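Local coordinates for protein abietadiene synthase, chloroplastic (Abies grandis, PDB 3S9V) that belongs to the terpene synthase family and folds into a large, mostly helical chain with an N-terminal terpene synthase domain and a metal-binding terpene synthase domain, at residues A[49-54]-A[270-275]; A[57-62]-A[80-85]; A[225-230]-A[248-253]; A[256-259]-A[265-268]. All coordinates share one frame; numbering follows the deposited sequence.

Interaction 1: residues A[49-54]-A[270-275]; sequences YGETNP and LFERLW
E272 reaches from helix 269-282 to the peptide between G50 and E51, and its side chain carries the whole contact. CB points at the loop, and CG lies anti to the backbone N (chi1 -179°), which, with the extended second torsion, carries the carboxylate out to the loop. There CD comes 3.8 Å from CA of G50. The two oxygens then divide the work. OE2 takes the backbone N-H of E51, N to OE2 3.0 Å with a fairly straight 163° angle; the donor arrives on the syn side but 32° out of the carboxylate plane. The same OE2 packs 3.6 Å from CB of E51. OE1 lies 3.4 Å from CA of G50 and accepts a hydrogen bond from a water, its oxygen 2.7 Å away, which in turn takes a weak bond from N of G50. E51 itself turns its carboxylate away to a salt bridge with K257. This buried glutamate holds the loop through one main-chain N-H and, more weakly, a water, joining the connection between helices 29-46 and 56-62 to helix 269-282 of the all-helical terpene synthase fold, probably near the gamma/beta domain boundary of plant diterpene synthases.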
loop_
_atom_site.group_PDB
_atom_site.type_symbol
_atom_site.label_atom_id
_atom_site.label_comp_id
_atom_site.label_asym_id
_atom_site.label_seq_id
_atom_site.Cartn_x
_atom_site.Cartn_y
_atom_site.Cartn_z
ATOM N N TYR A 49 -1.154 -13.862 18.856
ATOM C CA TYR A 49 -1.302 -14.819 17.768
ATOM C C TYR A 49 -2.462 -14.452 16.854
ATOM O O TYR A 49 -2.686 -15.095 15.828
ATOM C CB TYR A 49 -1.477 -16.237 18.308
ATOM C CG TYR A 49 -0.185 -16.813 18.838
ATOM C CD1 TYR A 49 -0.028 -17.088 20.195
ATOM C CD2 TYR A 49 0.885 -17.083 17.976
ATOM C CE1 TYR A 49 1.160 -17.620 20.686
ATOM C CE2 TYR A 49 2.080 -17.614 18.456
ATOM C CZ TYR A 49 2.209 -17.882 19.814
ATOM O OH TYR A 49 3.384 -18.406 20.306
ATOM N N GLY A 50 -3.203 -13.414 17.235
ATOM C CA GLY A 50 -4.299 -12.969 16.399
ATOM C C GLY A 50 -5.658 -12.851 17.054
ATOM O O GLY A 50 -6.064 -13.702 17.844
ATOM N N GLU A 51 -6.366 -11.781 16.712
ATOM C CA GLU A 51 -7.701 -11.552 17.234
ATOM C C GLU A 51 -8.715 -11.807 16.132
ATOM O O GLU A 51 -8.617 -11.248 15.040
ATOM C CB GLU A 51 -7.841 -10.116 17.743
ATOM C CG GLU A 51 -7.134 -9.875 19.059
ATOM C CD GLU A 51 -7.594 -10.836 20.137
ATOM O OE1 GLU A 51 -8.825 -10.982 20.316
ATOM O OE2 GLU A 51 -6.725 -11.441 20.804
ATOM N N THR A 52 -9.688 -12.658 16.422
ATOM C CA THR A 52 -10.715 -12.979 15.449
ATOM C C THR A 52 -11.941 -13.524 16.163
ATOM O O THR A 52 -11.935 -13.730 17.376
ATOM C CB THR A 52 -10.198 -14.014 14.414
ATOM O OG1 THR A 52 -11.206 -14.252 13.426
ATOM C CG2 THR A 52 -9.854 -15.321 15.091
ATOM N N ASN A 53 -12.994 -13.758 15.397
ATOM C CA ASN A 53 -14.245 -14.250 15.943
ATOM C C ASN A 53 -14.306 -15.779 15.964
ATOM O O ASN A 53 -13.507 -16.462 15.317
ATOM C CB ASN A 53 -15.401 -13.703 15.104
ATOM C CG ASN A 53 -15.365 -14.205 13.672
ATOM O OD1 ASN A 53 -14.305 -14.263 13.048
ATOM N ND2 ASN A 53 -16.526 -14.559 13.140
ATOM N N PRO A 54 -15.261 -16.333 16.722
ATOM C CA PRO A 54 -15.404 -17.784 16.798
ATOM C C PRO A 54 -15.983 -18.326 15.502
ATOM O O PRO A 54 -16.711 -17.626 14.798
ATOM C CB PRO A 54 -16.351 -17.973 17.979
ATOM C CG PRO A 54 -17.183 -16.760 17.950
ATOM C CD PRO A 54 -16.194 -15.667 17.651
ATOM N N LEU A 270 1.217 -13.115 11.561
ATOM C CA LEU A 270 1.889 -12.350 10.508
ATOM C C LEU A 270 0.868 -11.553 9.705
ATOM O O LEU A 270 1.102 -10.401 9.311
ATOM C CB LEU A 270 2.656 -13.282 9.570
ATOM C CG LEU A 270 3.678 -14.259 10.160
ATOM C CD1 LEU A 270 4.495 -14.834 9.017
ATOM C CD2 LEU A 270 4.596 -13.549 11.152
ATOM N N PHE A 271 -0.265 -12.187 9.447
ATOM C CA PHE A 271 -1.333 -11.547 8.712
ATOM C C PHE A 271 -1.828 -10.319 9.498
ATOM O O PHE A 271 -1.944 -9.222 8.950
ATOM C CB PHE A 271 -2.457 -12.570 8.478
ATOM C CG PHE A 271 -3.751 -11.973 8.002
ATOM C CD1 PHE A 271 -3.771 -11.029 6.984
ATOM C CD2 PHE A 271 -4.957 -12.380 8.561
ATOM C CE1 PHE A 271 -4.970 -10.496 6.529
ATOM C CE2 PHE A 271 -6.166 -11.852 8.113
ATOM C CZ PHE A 271 -6.174 -10.908 7.095
ATOM N N GLU A 272 -2.071 -10.489 10.790
ATOM C CA GLU A 272 -2.571 -9.387 11.606
ATOM C C GLU A 272 -1.614 -8.201 11.718
ATOM O O GLU A 272 -2.024 -7.045 11.571
ATOM C CB GLU A 272 -2.926 -9.891 13.005
ATOM C CG GLU A 272 -3.466 -8.805 13.908
ATOM C CD GLU A 272 -4.104 -9.352 15.165
ATOM O OE1 GLU A 272 -3.377 -9.762 16.099
ATOM O OE2 GLU A 272 -5.347 -9.379 15.210
ATOM N N ARG A 273 -0.339 -8.480 11.976
ATOM C CA ARG A 273 0.646 -7.411 12.108
ATOM C C ARG A 273 0.897 -6.639 10.819
ATOM O O ARG A 273 0.938 -5.408 10.834
ATOM C CB ARG A 273 1.966 -7.968 12.644
ATOM C CG ARG A 273 1.937 -8.296 14.140
ATOM C CD ARG A 273 3.246 -8.924 14.586
ATOM N NE ARG A 273 3.303 -9.136 16.032
ATOM C CZ ARG A 273 2.601 -10.058 16.685
ATOM N NH1 ARG A 273 1.781 -10.869 16.025
ATOM N NH2 ARG A 273 2.716 -10.164 17.999
ATOM N N LEU A 274 1.053 -7.354 9.706
ATOM C CA LEU A 274 1.313 -6.711 8.419
ATOM C C LEU A 274 0.151 -5.860 7.917
ATOM O O LEU A 274 0.356 -4.765 7.368
ATOM C CB LEU A 274 1.677 -7.760 7.359
ATOM C CG LEU A 274 3.050 -8.426 7.513
ATOM C CD1 LEU A 274 3.133 -9.594 6.565
ATOM C CD2 LEU A 274 4.184 -7.425 7.236
ATOM N N TRP A 275 -1.066 -6.361 8.106
ATOM C CA TRP A 275 -2.251 -5.644 7.661
ATOM C C TRP A 275 -2.560 -4.430 8.551
ATOM O O TRP A 275 -3.029 -3.398 8.074
ATOM C CB TRP A 275 -3.443 -6.604 7.606
ATOM C CG TRP A 275 -3.716 -7.139 6.235
ATOM C CD1 TRP A 275 -4.794 -6.857 5.455
ATOM C CD2 TRP A 275 -2.870 -7.999 5.452
ATOM N NE1 TRP A 275 -4.677 -7.478 4.234
ATOM C CE2 TRP A 275 -3.505 -8.185 4.205
ATOM C CE3 TRP A 275 -1.639 -8.627 5.684
ATOM C CZ2 TRP A 275 -2.953 -8.971 3.187
ATOM C CZ3 TRP A 275 -1.085 -9.413 4.669
ATOM C CH2 TRP A 275 -1.745 -9.577 3.436
HETATM O O HOH W 1 -3.515 -10.894 18.533
#

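Interaction 2: residues A[57-62]-A[80-85]; sequences YDTAWV and VEWILQ
T59 and A60 face W82 and I83 where two short helices pack in an inclined, roughly antiparallel pair, part of the all-helical N-terminal half of this terpene synthase, probably its gamma domain. The axes of the two segments pass 9.3 Å apart with their directions at 140°, and the backbones come nearest at A60 and I83, CA to CA 7.0 Å.

The link between the helices is apolar and built from single methyls. T59 turns CG2 anti to its own backbone nitrogen (chi1 of OG1 -58°), which sends this methyl out to W82, with CG2 3.7 Å from CE3 of the indole. The two side chains cross at about a right angle there. Beside them I83 reaches in with CD1, the end of an outstretched chain, 4.2 Å from CB of A60.

Hydrogen bonding goes on around this contact and uses other partners. T59 OG1 binds the carbonyl O of S55 one turn earlier and also the backbone N of V262, while the main-chain oxygens of A60 and I83 are met by T114 OG1 and W93 NE1. W82 also meets the ring of H261, and helix 101-117 lays A110 against A60 and L115 against I83. CD1 of I83 comes nearer to CA of A60, at 3.7 Å, than to CB of A60.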
loop_
_atom_site.group_PDB
_atom_site.type_symbol
_atom_site.label_atom_id
_atom_site.label_comp_id
_atom_site.label_asym_id
_atom_site.label_seq_id
_atom_site.Cartn_x
_atom_site.Cartn_y
_atom_site.Cartn_z
ATOM N N TYR A 57 -18.754 -23.353 12.883
ATOM C CA TYR A 57 -18.481 -24.559 12.103
ATOM C C TYR A 57 -17.286 -25.358 12.643
ATOM O O TYR A 57 -17.387 -26.561 12.875
ATOM C CB TYR A 57 -18.226 -24.177 10.645
ATOM C CG TYR A 57 -17.639 -25.285 9.805
ATOM C CD1 TYR A 57 -18.445 -26.288 9.267
ATOM C CD2 TYR A 57 -16.273 -25.342 9.565
ATOM C CE1 TYR A 57 -17.897 -27.317 8.511
ATOM C CE2 TYR A 57 -15.719 -26.359 8.818
ATOM C CZ TYR A 57 -16.534 -27.344 8.295
ATOM O OH TYR A 57 -15.971 -28.361 7.581
ATOM N N ASP A 58 -16.154 -24.689 12.833
ATOM C CA ASP A 58 -14.956 -25.355 13.333
ATOM C C ASP A 58 -15.139 -25.807 14.769
ATOM O O ASP A 58 -14.668 -26.875 15.160
ATOM C CB ASP A 58 -13.752 -24.423 13.237
ATOM C CG ASP A 58 -13.290 -24.219 11.808
ATOM O OD1 ASP A 58 -12.307 -24.873 11.392
ATOM O OD2 ASP A 58 -13.920 -23.409 11.100
ATOM N N THR A 59 -15.835 -24.998 15.553
ATOM C CA THR A 59 -16.064 -25.348 16.939
ATOM C C THR A 59 -16.878 -26.627 16.992
ATOM O O THR A 59 -16.626 -27.500 17.823
ATOM C CB THR A 59 -16.793 -24.219 17.658
ATOM O OG1 THR A 59 -16.001 -23.032 17.559
ATOM C CG2 THR A 59 -17.012 -24.562 19.118
ATOM N N ALA A 60 -17.841 -26.744 16.084
ATOM C CA ALA A 60 -18.680 -27.931 16.024
ATOM C C ALA A 60 -17.819 -29.169 15.756
ATOM O O ALA A 60 -18.086 -30.244 16.297
ATOM C CB ALA A 60 -19.729 -27.774 14.935
ATOM N N TRP A 61 -16.787 -29.021 14.932
ATOM C CA TRP A 61 -15.916 -30.153 14.628
ATOM C C TRP A 61 -15.030 -30.525 15.807
ATOM O O TRP A 61 -14.802 -31.706 16.073
ATOM C CB TRP A 61 -15.066 -29.877 13.382
ATOM C CG TRP A 61 -15.796 -30.223 12.113
ATOM C CD1 TRP A 61 -16.567 -29.390 11.351
ATOM C CD2 TRP A 61 -15.893 -31.526 11.510
ATOM N NE1 TRP A 61 -17.141 -30.095 10.314
ATOM C CE2 TRP A 61 -16.745 -31.405 10.388
ATOM C CE3 TRP A 61 -15.345 -32.784 11.813
ATOM C CZ2 TRP A 61 -17.065 -32.491 9.567
ATOM C CZ3 TRP A 61 -15.667 -33.878 10.989
ATOM C CH2 TRP A 61 -16.517 -33.718 9.882
ATOM N N VAL A 62 -14.528 -29.526 16.520
ATOM C CA VAL A 62 -13.708 -29.804 17.688
ATOM C C VAL A 62 -14.582 -30.517 18.734
ATOM O O VAL A 62 -14.145 -31.460 19.380
ATOM C CB VAL A 62 -13.129 -28.497 18.277
ATOM C CG1 VAL A 62 -12.457 -28.771 19.600
ATOM C CG2 VAL A 62 -12.114 -27.898 17.299
ATOM N N VAL A 80 -19.020 -27.966 23.317
ATOM C CA VAL A 80 -20.404 -28.393 23.133
ATOM C C VAL A 80 -21.319 -27.349 23.769
ATOM O O VAL A 80 -22.339 -26.954 23.192
ATOM C CB VAL A 80 -20.670 -29.760 23.788
ATOM C CG1 VAL A 80 -22.177 -30.059 23.792
ATOM C CG2 VAL A 80 -19.932 -30.841 23.020
ATOM N N GLU A 81 -20.942 -26.897 24.961
ATOM C CA GLU A 81 -21.717 -25.889 25.656
ATOM C C GLU A 81 -21.731 -24.602 24.830
ATOM O O GLU A 81 -22.747 -23.919 24.760
ATOM C CB GLU A 81 -21.120 -25.612 27.041
ATOM C CG GLU A 81 -21.927 -24.613 27.864
ATOM C CD GLU A 81 -23.303 -25.142 28.264
ATOM O OE1 GLU A 81 -24.193 -24.313 28.552
ATOM O OE2 GLU A 81 -23.492 -26.378 28.304
ATOM N N TRP A 82 -20.605 -24.270 24.205
ATOM C CA TRP A 82 -20.539 -23.061 23.388
ATOM C C TRP A 82 -21.605 -23.125 22.296
ATOM O O TRP A 82 -22.301 -22.152 22.031
ATOM C CB TRP A 82 -19.166 -22.911 22.725
ATOM C CG TRP A 82 -19.061 -21.630 21.961
ATOM C CD1 TRP A 82 -18.687 -20.410 22.451
ATOM C CD2 TRP A 82 -19.452 -21.413 20.603
ATOM N NE1 TRP A 82 -18.832 -19.447 21.487
ATOM C CE2 TRP A 82 -19.300 -20.034 20.341
ATOM C CE3 TRP A 82 -19.923 -22.248 19.582
ATOM C CZ2 TRP A 82 -19.604 -19.468 19.096
ATOM C CZ3 TRP A 82 -20.227 -21.690 18.344
ATOM C CH2 TRP A 82 -20.068 -20.311 18.112
ATOM N N ILE A 83 -21.721 -24.281 21.656
ATOM C CA ILE A 83 -22.701 -24.461 20.598
ATOM C C ILE A 83 -24.100 -24.224 21.147
ATOM O O ILE A 83 -24.885 -23.492 20.556
ATOM C CB ILE A 83 -22.607 -25.879 20.003
ATOM C CG1 ILE A 83 -21.243 -26.063 19.331
ATOM C CG2 ILE A 83 -23.728 -26.104 19.026
ATOM C CD1 ILE A 83 -20.932 -27.491 18.933
ATOM N N LEU A 84 -24.397 -24.833 22.289
ATOM C CA LEU A 84 -25.707 -24.689 22.918
ATOM C C LEU A 84 -26.067 -23.242 23.266
ATOM O O LEU A 84 -27.231 -22.853 23.227
ATOM C CB LEU A 84 -25.767 -25.532 24.195
ATOM C CG LEU A 84 -25.653 -27.048 24.046
ATOM C CD1 LEU A 84 -25.565 -27.698 25.424
ATOM C CD2 LEU A 84 -26.854 -27.574 23.287
ATOM N N GLN A 85 -25.059 -22.450 23.599
ATOM C CA GLN A 85 -25.263 -21.063 23.996
ATOM C C GLN A 85 -25.182 -20.022 22.880
ATOM O O GLN A 85 -25.561 -18.873 23.090
ATOM C CB GLN A 85 -24.230 -20.692 25.064
ATOM C CG GLN A 85 -24.125 -21.676 26.211
ATOM C CD GLN A 85 -25.187 -21.460 27.264
ATOM O OE1 GLN A 85 -26.383 -21.524 26.983
ATOM N NE2 GLN A 85 -24.752 -21.195 28.494
#

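Interaction 3: residues A[225-230]-A[248-253]; sequences DGSFLS and LDFLNF
F250 pushes its ring from helix 245-258 into a turn of loop 225-230, where an Asx turn and an ST motif follow each other in this helical N-terminal domain of the terpene synthase. The closely packed part is the buried one, formed by G226, S227 and F250. CB of S227 sits over the centre of one face of the F250 ring in a CH-pi contact. At the root of the phenylalanine side chain, the carbonyl O of D225 comes 3.2 Å from F250 CB. G226 passes close by with positive phi (85°), its CA 5.4 Å from that of F250. Helix 232-242 adds T235 to the surroundings of the same ring.

The other side is more open and more polar: D225 is partly exposed, and D249 beyond it is exposed. The carboxylate of D225 lies alongside the ring with the planes tilted by 36°, OD1 3.5 Å from F250 CD2, while OD2 goes to a salt bridge with R313. CG of D225 stands between its backbone N and carbonyl carbon, which turns OD1 back to accept from N of S227, N to OD1 2.9 Å, and close the Asx turn. S227 OG in turn accepts from N of S230, a bent bond of 136°. At the far end of the ring, CZ of F250 lies 3.8 Å from the carbonyl O of S230.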
loop_
_atom_site.group_PDB
_atom_site.type_symbol
_atom_site.label_atom_id
_atom_site.label_comp_id
_atom_site.label_asym_id
_atom_site.label_seq_id
_atom_site.Cartn_x
_atom_site.Cartn_y
_atom_site.Cartn_z
ATOM N N ASP A 225 3.264 -26.865 14.160
ATOM C CA ASP A 225 2.460 -26.754 15.378
ATOM C C ASP A 225 1.396 -27.853 15.458
ATOM O O ASP A 225 0.480 -27.799 16.280
ATOM C CB ASP A 225 1.795 -25.371 15.478
ATOM C CG ASP A 225 0.786 -25.113 14.371
ATOM O OD1 ASP A 225 0.323 -26.083 13.736
ATOM O OD2 ASP A 225 0.441 -23.933 14.147
ATOM N N GLY A 226 1.512 -28.848 14.585
ATOM C CA GLY A 226 0.571 -29.953 14.611
ATOM C C GLY A 226 -0.727 -29.775 13.851
ATOM O O GLY A 226 -1.521 -30.710 13.756
ATOM N N SER A 227 -0.956 -28.591 13.292
ATOM C CA SER A 227 -2.195 -28.364 12.561
ATOM C C SER A 227 -2.062 -28.819 11.129
ATOM O O SER A 227 -0.969 -29.134 10.656
ATOM C CB SER A 227 -2.554 -26.881 12.540
ATOM O OG SER A 227 -1.957 -26.245 11.416
ATOM N N PHE A 228 -3.194 -28.851 10.441
ATOM C CA PHE A 228 -3.215 -29.184 9.033
ATOM C C PHE A 228 -3.701 -27.893 8.377
ATOM O O PHE A 228 -4.879 -27.534 8.449
ATOM C CB PHE A 228 -4.127 -30.385 8.799
ATOM C CG PHE A 228 -3.441 -31.700 9.071
ATOM C CD1 PHE A 228 -2.709 -32.336 8.070
ATOM C CD2 PHE A 228 -3.429 -32.240 10.357
ATOM C CE1 PHE A 228 -1.968 -33.484 8.339
ATOM C CE2 PHE A 228 -2.689 -33.391 10.643
ATOM C CZ PHE A 228 -1.954 -34.015 9.632
ATOM N N LEU A 229 -2.743 -27.179 7.793
ATOM C CA LEU A 229 -2.957 -25.887 7.148
ATOM C C LEU A 229 -3.726 -24.897 8.014
ATOM O O LEU A 229 -4.566 -24.141 7.524
ATOM C CB LEU A 229 -3.648 -26.045 5.793
ATOM C CG LEU A 229 -2.752 -25.353 4.762
ATOM C CD1 LEU A 229 -2.133 -26.397 3.871
ATOM C CD2 LEU A 229 -3.531 -24.340 3.962
ATOM N N SER A 230 -3.422 -24.930 9.308
ATOM C CA SER A 230 -4.000 -24.055 10.324
ATOM C C SER A 230 -5.490 -24.184 10.592
ATOM O O SER A 230 -6.045 -23.398 11.364
ATOM C CB SER A 230 -3.674 -22.594 10.006
ATOM O OG SER A 230 -4.532 -22.070 9.014
ATOM N N LEU A 248 -3.772 -32.865 18.668
ATOM C CA LEU A 248 -4.362 -32.473 19.939
ATOM C C LEU A 248 -3.628 -31.274 20.541
ATOM O O LEU A 248 -4.259 -30.381 21.109
ATOM C CB LEU A 248 -4.335 -33.648 20.919
ATOM C CG LEU A 248 -5.457 -33.644 21.960
ATOM C CD1 LEU A 248 -6.802 -33.784 21.252
ATOM C CD2 LEU A 248 -5.252 -34.788 22.948
ATOM N N ASP A 249 -2.304 -31.247 20.412
ATOM C CA ASP A 249 -1.528 -30.129 20.938
ATOM C C ASP A 249 -1.952 -28.824 20.259
ATOM O O ASP A 249 -2.018 -27.777 20.910
ATOM C CB ASP A 249 -0.028 -30.345 20.720
ATOM C CG ASP A 249 0.496 -31.578 21.429
ATOM O OD1 ASP A 249 -0.043 -31.925 22.501
ATOM O OD2 ASP A 249 1.456 -32.193 20.922
ATOM N N PHE A 250 -2.242 -28.887 18.958
ATOM C CA PHE A 250 -2.669 -27.693 18.226
ATOM C C PHE A 250 -4.039 -27.219 18.687
ATOM O O PHE A 250 -4.280 -26.019 18.801
ATOM C CB PHE A 250 -2.707 -27.936 16.710
ATOM C CG PHE A 250 -3.272 -26.773 15.934
ATOM C CD1 PHE A 250 -4.564 -26.821 15.417
ATOM C CD2 PHE A 250 -2.526 -25.607 15.764
ATOM C CE1 PHE A 250 -5.111 -25.722 14.743
ATOM C CE2 PHE A 250 -3.060 -24.505 15.094
ATOM C CZ PHE A 250 -4.357 -24.563 14.581
ATOM N N LEU A 251 -4.940 -28.160 18.950
ATOM C CA LEU A 251 -6.268 -27.783 19.413
ATOM C C LEU A 251 -6.180 -27.193 20.819
ATOM O O LEU A 251 -6.825 -26.191 21.111
ATOM C CB LEU A 251 -7.218 -28.986 19.367
ATOM C CG LEU A 251 -7.433 -29.542 17.950
ATOM C CD1 LEU A 251 -8.366 -30.735 17.994
ATOM C CD2 LEU A 251 -8.010 -28.460 17.044
ATOM N N ASN A 252 -5.379 -27.806 21.686
ATOM C CA ASN A 252 -5.205 -27.281 23.039
ATOM C C ASN A 252 -4.653 -25.856 22.944
ATOM O O ASN A 252 -5.080 -24.959 23.676
ATOM C CB ASN A 252 -4.224 -28.140 23.847
ATOM C CG ASN A 252 -4.812 -29.476 24.254
ATOM O OD1 ASN A 252 -5.993 -29.567 24.605
ATOM N ND2 ASN A 252 -3.984 -30.523 24.231
ATOM N N PHE A 253 -3.693 -25.666 22.038
ATOM C CA PHE A 253 -3.063 -24.369 21.816
ATOM C C PHE A 253 -4.079 -23.325 21.360
ATOM O O PHE A 253 -4.042 -22.177 21.806
ATOM C CB PHE A 253 -1.925 -24.519 20.791
ATOM C CG PHE A 253 -1.468 -23.220 20.179
ATOM C CD1 PHE A 253 -2.024 -22.765 18.983
ATOM C CD2 PHE A 253 -0.474 -22.462 20.784
ATOM C CE1 PHE A 253 -1.593 -21.574 18.394
ATOM C CE2 PHE A 253 -0.035 -21.270 20.205
ATOM C CZ PHE A 253 -0.599 -20.826 19.005
#

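Interaction 4: residues A[256-259]-A[265-268]; sequences KKFG and HYPL
K257 and F258 end helix 245-258, G259 leaves it with positive phi, and the chain comes back past them as an irregular segment with a cis peptide between Y266 and P267; the backbones stay well apart, CA of K257 to CA of P267 9.8 Å, so side chains must close the distance. Y266 does most of this. Its ring and that of F258 approach from opposite directions and form a T-shaped pair: F258 presents its edge to a face of Y266, centroids 4.8 Å apart and planes at 72°. CE1 of F258 stands over the middle of the tyrosine ring, and CZ is 3.4 Å from CE1 of Y266. On the other face of Y266 the chain's own P267 lies against the rim, through CB.

K257 crosses the tyrosine at about a right angle, near its hydroxyl. The lysine chain bends at its second torsion (-61°) and again at the fourth, and so curls round the oxygen: CG is 3.3 Å and CE 3.4 Å from Y266 OH. Its CD also covers a face of F258, 3.6 Å above that ring. These are packing contacts, for the polar ends serve the neighbouring loop, Y266 OH hydrogen-bonding to the carbonyl O of G50 and K257 NZ in a salt bridge with E51.

The whole sits at the turn from helix 245-258 to helix 269-282, with L268 at the N-cap position of the latter; loop 49-54 lies alongside, the backbones of S230 and Y266 hydrogen-bond, and H265 meets Y453 of strand 452-453 edge-to-face.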
loop_
_atom_site.group_PDB
_atom_site.type_symbol
_atom_site.label_atom_id
_atom_site.label_comp_id
_atom_site.label_asym_id
_atom_site.label_seq_id
_atom_site.Cartn_x
_atom_site.Cartn_y
_atom_site.Cartn_z
ATOM N N LYS A 256 -6.305 -22.512 24.205
ATOM C CA LYS A 256 -5.613 -21.784 25.256
ATOM C C LYS A 256 -5.926 -20.307 25.046
ATOM O O LYS A 256 -6.121 -19.555 26.003
ATOM C CB LYS A 256 -4.101 -22.020 25.172
ATOM C CG LYS A 256 -3.290 -21.203 26.173
ATOM C CD LYS A 256 -1.821 -21.605 26.182
ATOM C CE LYS A 256 -1.155 -21.362 24.833
ATOM N NZ LYS A 256 -1.086 -19.917 24.468
ATOM N N LYS A 257 -5.997 -19.911 23.778
ATOM C CA LYS A 257 -6.287 -18.533 23.402
ATOM C C LYS A 257 -7.785 -18.195 23.487
ATOM O O LYS A 257 -8.162 -17.158 24.037
ATOM C CB LYS A 257 -5.783 -18.275 21.971
ATOM C CG LYS A 257 -5.573 -16.795 21.584
ATOM C CD LYS A 257 -6.850 -15.971 21.657
ATOM C CE LYS A 257 -6.638 -14.550 21.142
ATOM N NZ LYS A 257 -5.589 -13.807 21.899
ATOM N N PHE A 258 -8.642 -19.071 22.967
ATOM C CA PHE A 258 -10.074 -18.782 22.967
ATOM C C PHE A 258 -10.958 -19.447 24.019
ATOM O O PHE A 258 -12.167 -19.234 24.028
ATOM C CB PHE A 258 -10.643 -19.056 21.578
ATOM C CG PHE A 258 -9.911 -18.345 20.483
ATOM C CD1 PHE A 258 -8.937 -18.996 19.744
ATOM C CD2 PHE A 258 -10.184 -17.010 20.204
ATOM C CE1 PHE A 258 -8.239 -18.332 18.736
ATOM C CE2 PHE A 258 -9.494 -16.336 19.204
ATOM C CZ PHE A 258 -8.519 -17.001 18.465
ATOM N N GLY A 259 -10.371 -20.262 24.890
ATOM C CA GLY A 259 -11.145 -20.900 25.939
ATOM C C GLY A 259 -12.202 -21.952 25.622
ATOM O O GLY A 259 -12.007 -23.132 25.936
ATOM N N HIS A 265 -9.141 -20.764 11.370
ATOM C CA HIS A 265 -7.712 -20.881 11.072
ATOM C C HIS A 265 -6.925 -20.079 12.097
ATOM O O HIS A 265 -7.328 -18.983 12.496
ATOM C CB HIS A 265 -7.401 -20.410 9.649
ATOM C CG HIS A 265 -8.117 -19.158 9.255
ATOM N ND1 HIS A 265 -8.421 -18.861 7.945
ATOM C CD2 HIS A 265 -8.607 -18.135 9.997
ATOM C CE1 HIS A 265 -9.071 -17.711 7.895
ATOM N NE2 HIS A 265 -9.196 -17.251 9.127
ATOM N N TYR A 266 -5.811 -20.646 12.539
ATOM C CA TYR A 266 -4.978 -20.016 13.550
ATOM C C TYR A 266 -3.598 -20.661 13.496
ATOM O O TYR A 266 -3.462 -21.806 13.068
ATOM C CB TYR A 266 -5.599 -20.238 14.938
ATOM C CG TYR A 266 -5.417 -19.091 15.905
ATOM C CD1 TYR A 266 -5.978 -17.837 15.645
ATOM C CD2 TYR A 266 -4.660 -19.246 17.067
ATOM C CE1 TYR A 266 -5.782 -16.758 16.522
ATOM C CE2 TYR A 266 -4.460 -18.173 17.952
ATOM C CZ TYR A 266 -5.023 -16.938 17.669
ATOM O OH TYR A 266 -4.828 -15.891 18.533
ATOM N N PRO A 267 -2.550 -19.916 13.889
ATOM C CA PRO A 267 -2.647 -18.527 14.355
ATOM C C PRO A 267 -2.712 -17.548 13.175
ATOM O O PRO A 267 -2.739 -17.966 12.010
ATOM C CB PRO A 267 -1.384 -18.361 15.206
ATOM C CG PRO A 267 -0.392 -19.258 14.508
ATOM C CD PRO A 267 -1.216 -20.486 14.181
ATOM N N LEU A 268 -2.729 -16.251 13.471
ATOM C CA LEU A 268 -2.815 -15.235 12.423
ATOM C C LEU A 268 -1.857 -14.071 12.673
ATOM O O LEU A 268 -2.083 -12.955 12.203
ATOM C CB LEU A 268 -4.254 -14.712 12.353
ATOM C CG LEU A 268 -5.336 -15.766 12.074
ATOM C CD1 LEU A 268 -6.715 -15.138 12.203
ATOM C CD2 LEU A 268 -5.143 -16.346 10.672
#

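Starting at the N terminus, the chain leaves helix 29-46 and passes through loop 49-54, which is met again by 270-275; interaction 1 closes a loop of some 215 residues that encloses the other three. Inside it the smaller loops come in series and none cross: interaction 2 pairs helix 56-62 with helix 77-85, interaction 3 pairs loop 225-230 with helix 245-258, and interaction 4 brings 265-268 back against the end of that helix. Probable hydrogen bonds tie 265-268 to both loops, from Y266 and L268 to 49-54 and from Y266 to S230. P54 packs on W82, and V62 on L251. Interactions 3 and 4 share helix 245-258; interaction 1 uses the next, 269-282.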